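2-dehydropantoate 2-reductase (Bacillus subtilis, PDB 3EGO) probably catalyses the NADPH-dependent reduction of ketopantoate to pantoic acid, a step in the biosynthesis of pantothenate. Local coordinates at residues Ile183-Ile188 / Arg234-Cys239. Sequence-based numbering, arbitrary orientation.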
loop_
_atom_site.group_PDB
_atom_site.type_symbol
_atom_site.label_atom_id
_atom_site.label_comp_id
_atom_site.label_asym_id
_atom_site.label_seq_id
_atom_site.Cartn_x
_atom_site.Cartn_y
_atom_site.Cartn_z
ATOM N N ILE A 183 -13.081 -11.129 -12.324
ATOM C CA ILE A 183 -11.686 -11.588 -12.380
ATOM C C ILE A 183 -10.801 -10.473 -12.851
ATOM O O ILE A 183 -9.744 -10.219 -12.289
ATOM C CB ILE A 183 -11.434 -12.858 -13.244
ATOM C CG1 ILE A 183 -9.979 -13.329 -13.074
ATOM C CG2 ILE A 183 -11.675 -12.597 -14.734
ATOM C CD1 ILE A 183 -9.559 -13.675 -11.609
ATOM N N VAL A 184 -11.255 -9.758 -13.869
ATOM C CA VAL A 184 -10.526 -8.604 -14.345
ATOM C C VAL A 184 -10.346 -7.488 -13.275
ATOM O O VAL A 184 -9.230 -7.062 -13.019
ATOM C CB VAL A 184 -11.224 -8.016 -15.595
ATOM C CG1 VAL A 184 -10.651 -6.683 -15.928
ATOM C CG2 VAL A 184 -11.094 -8.996 -16.787
ATOM N N ASN A 185 -11.431 -7.030 -12.665
ATOM C CA ASN A 185 -11.336 -5.932 -11.697
ATOM C C ASN A 185 -10.446 -6.323 -10.510
ATOM O O ASN A 185 -9.630 -5.529 -10.038
ATOM C CB ASN A 185 -12.728 -5.509 -11.208
ATOM C CG ASN A 185 -13.600 -4.904 -12.324
ATOM O OD1 ASN A 185 -14.818 -4.836 -12.190
ATOM N ND2 ASN A 185 -12.981 -4.478 -13.414
ATOM N N ALA A 186 -10.591 -7.564 -10.047
ATOM C CA ALA A 186 -9.872 -8.023 -8.856
ATOM C C ALA A 186 -8.358 -8.055 -9.089
ATOM O O ALA A 186 -7.592 -7.827 -8.174
ATOM C CB ALA A 186 -10.397 -9.407 -8.454
ATOM N N CYS A 187 -7.924 -8.344 -10.313
ATOM C CA CYS A 187 -6.500 -8.415 -10.614
ATOM C C CYS A 187 -5.865 -7.082 -10.865
ATOM O O CYS A 187 -4.674 -6.899 -10.568
ATOM C CB CYS A 187 -6.228 -9.280 -11.836
ATOM S SG CYS A 187 -6.594 -10.965 -11.603
ATOM N N ILE A 188 -6.619 -6.154 -11.453
ATOM C CA ILE A 188 -6.040 -4.870 -11.807
ATOM C C ILE A 188 -6.191 -3.816 -10.720
ATOM O O ILE A 188 -5.250 -3.082 -10.437
ATOM C CB ILE A 188 -6.651 -4.271 -13.098
ATOM C CG1 ILE A 188 -6.342 -5.156 -14.321
ATOM C CG2 ILE A 188 -6.094 -2.849 -13.329
ATOM C CD1 ILE A 188 -7.111 -4.696 -15.643
ATOM N N ARG A 234 -7.118 -12.482 -21.101
ATOM C CA ARG A 234 -8.107 -11.403 -21.044
ATOM C C ARG A 234 -7.706 -10.310 -20.064
ATOM O O ARG A 234 -7.643 -9.127 -20.419
ATOM C CB ARG A 234 -9.450 -12.009 -20.637
ATOM C CG ARG A 234 -10.626 -11.061 -20.580
ATOM C CD ARG A 234 -11.921 -11.837 -20.285
ATOM N NE ARG A 234 -12.857 -11.108 -19.420
ATOM C CZ ARG A 234 -13.111 -9.797 -19.496
ATOM N NH1 ARG A 234 -12.511 -9.038 -20.410
ATOM N NH2 ARG A 234 -13.985 -9.233 -18.658
ATOM N N VAL A 235 -7.412 -10.715 -18.832
ATOM C CA VAL A 235 -6.887 -9.792 -17.810
ATOM C C VAL A 235 -5.748 -8.956 -18.390
ATOM O O VAL A 235 -5.744 -7.726 -18.311
ATOM C CB VAL A 235 -6.416 -10.580 -16.536
ATOM C CG1 VAL A 235 -5.667 -9.668 -15.547
ATOM C CG2 VAL A 235 -7.594 -11.291 -15.833
ATOM N N GLN A 236 -4.767 -9.621 -18.986
ATOM C CA GLN A 236 -3.636 -8.904 -19.576
ATOM C C GLN A 236 -4.071 -8.079 -20.772
ATOM O O GLN A 236 -3.596 -6.944 -20.980
ATOM C CB GLN A 236 -2.554 -9.880 -20.001
ATOM C CG GLN A 236 -2.006 -10.700 -18.874
ATOM C CD GLN A 236 -1.156 -11.838 -19.390
ATOM O OE1 GLN A 236 -1.605 -12.992 -19.435
ATOM N NE2 GLN A 236 0.063 -11.518 -19.822
ATOM N N ALA A 237 -4.970 -8.663 -21.557
ATOM C CA ALA A 237 -5.598 -7.961 -22.675
ATOM C C ALA A 237 -6.234 -6.636 -22.242
ATOM O O ALA A 237 -5.952 -5.601 -22.859
ATOM C CB ALA A 237 -6.620 -8.856 -23.346
ATOM N N VAL A 238 -7.081 -6.663 -21.197
ATOM C CA VAL A 238 -7.808 -5.456 -20.761
ATOM C C VAL A 238 -6.873 -4.430 -20.148
ATOM O O VAL A 238 -7.059 -3.212 -20.308
ATOM C CB VAL A 238 -8.897 -5.758 -19.741
ATOM C CG1 VAL A 238 -9.433 -4.465 -19.149
ATOM C CG2 VAL A 238 -10.014 -6.585 -20.362
ATOM N N CYS A 239 -5.857 -4.927 -19.447
ATOM C CA CYS A 239 -4.770 -4.087 -18.999
ATOM C C CYS A 239 -4.190 -3.303 -20.161
ATOM O O CYS A 239 -3.907 -2.103 -20.043
ATOM C CB CYS A 239 -3.660 -4.962 -18.445
ATOM S SG CYS A 239 -3.720 -5.109 -16.708
#
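Val184 and Val235 bring their backbones closest where segments 183-188 and 234-239, on helices 174-195 and 228-241, cross at -67° in the all-helical C-terminal domain of this ketopantoate reductase. Both methyls of Val235 touch the neighbouring helix: CG1 rests on CB of Cys187 at 3.8 Å, while CG2 meets CG1 of Ile183, the two side chains crossing at about a right angle. Ile183 and Cys187 also touch Phe216 of helix 206-223, which continues the apolar packing.

The two methyls of Val184 point to different neighbours. With CG1 anti to the backbone N (chi1 169°), that methyl faces CG1 of Val238 at 4.1 Å, and CG2 is turned to Arg234. There it sits over the centre of one guanidinium face, 3.4 Å above the plane, a methyl against a flat cation. The extended start of Arg234 and its bend at chi3 (143°) bring the group there, and a hydrogen bond from NH2 to the carbonyl O of Gly180 ties it to helix 174-195, which also carries Val184. Replacing Arg234 by alanine takes the guanidinium off the CG2 methyl of Val184 and would probably leave the Gly180 carbonyl without this donor.

Further along, Ile188 stands beside Asn189 and Asn199, predicted substrate-binding residues. Its CD1 approaches CG1 of Val238 at 4.2 Å, and SG of Cys239 lies against both CG1 and CD1 of Ile188, at 3.5 and 3.6 Å.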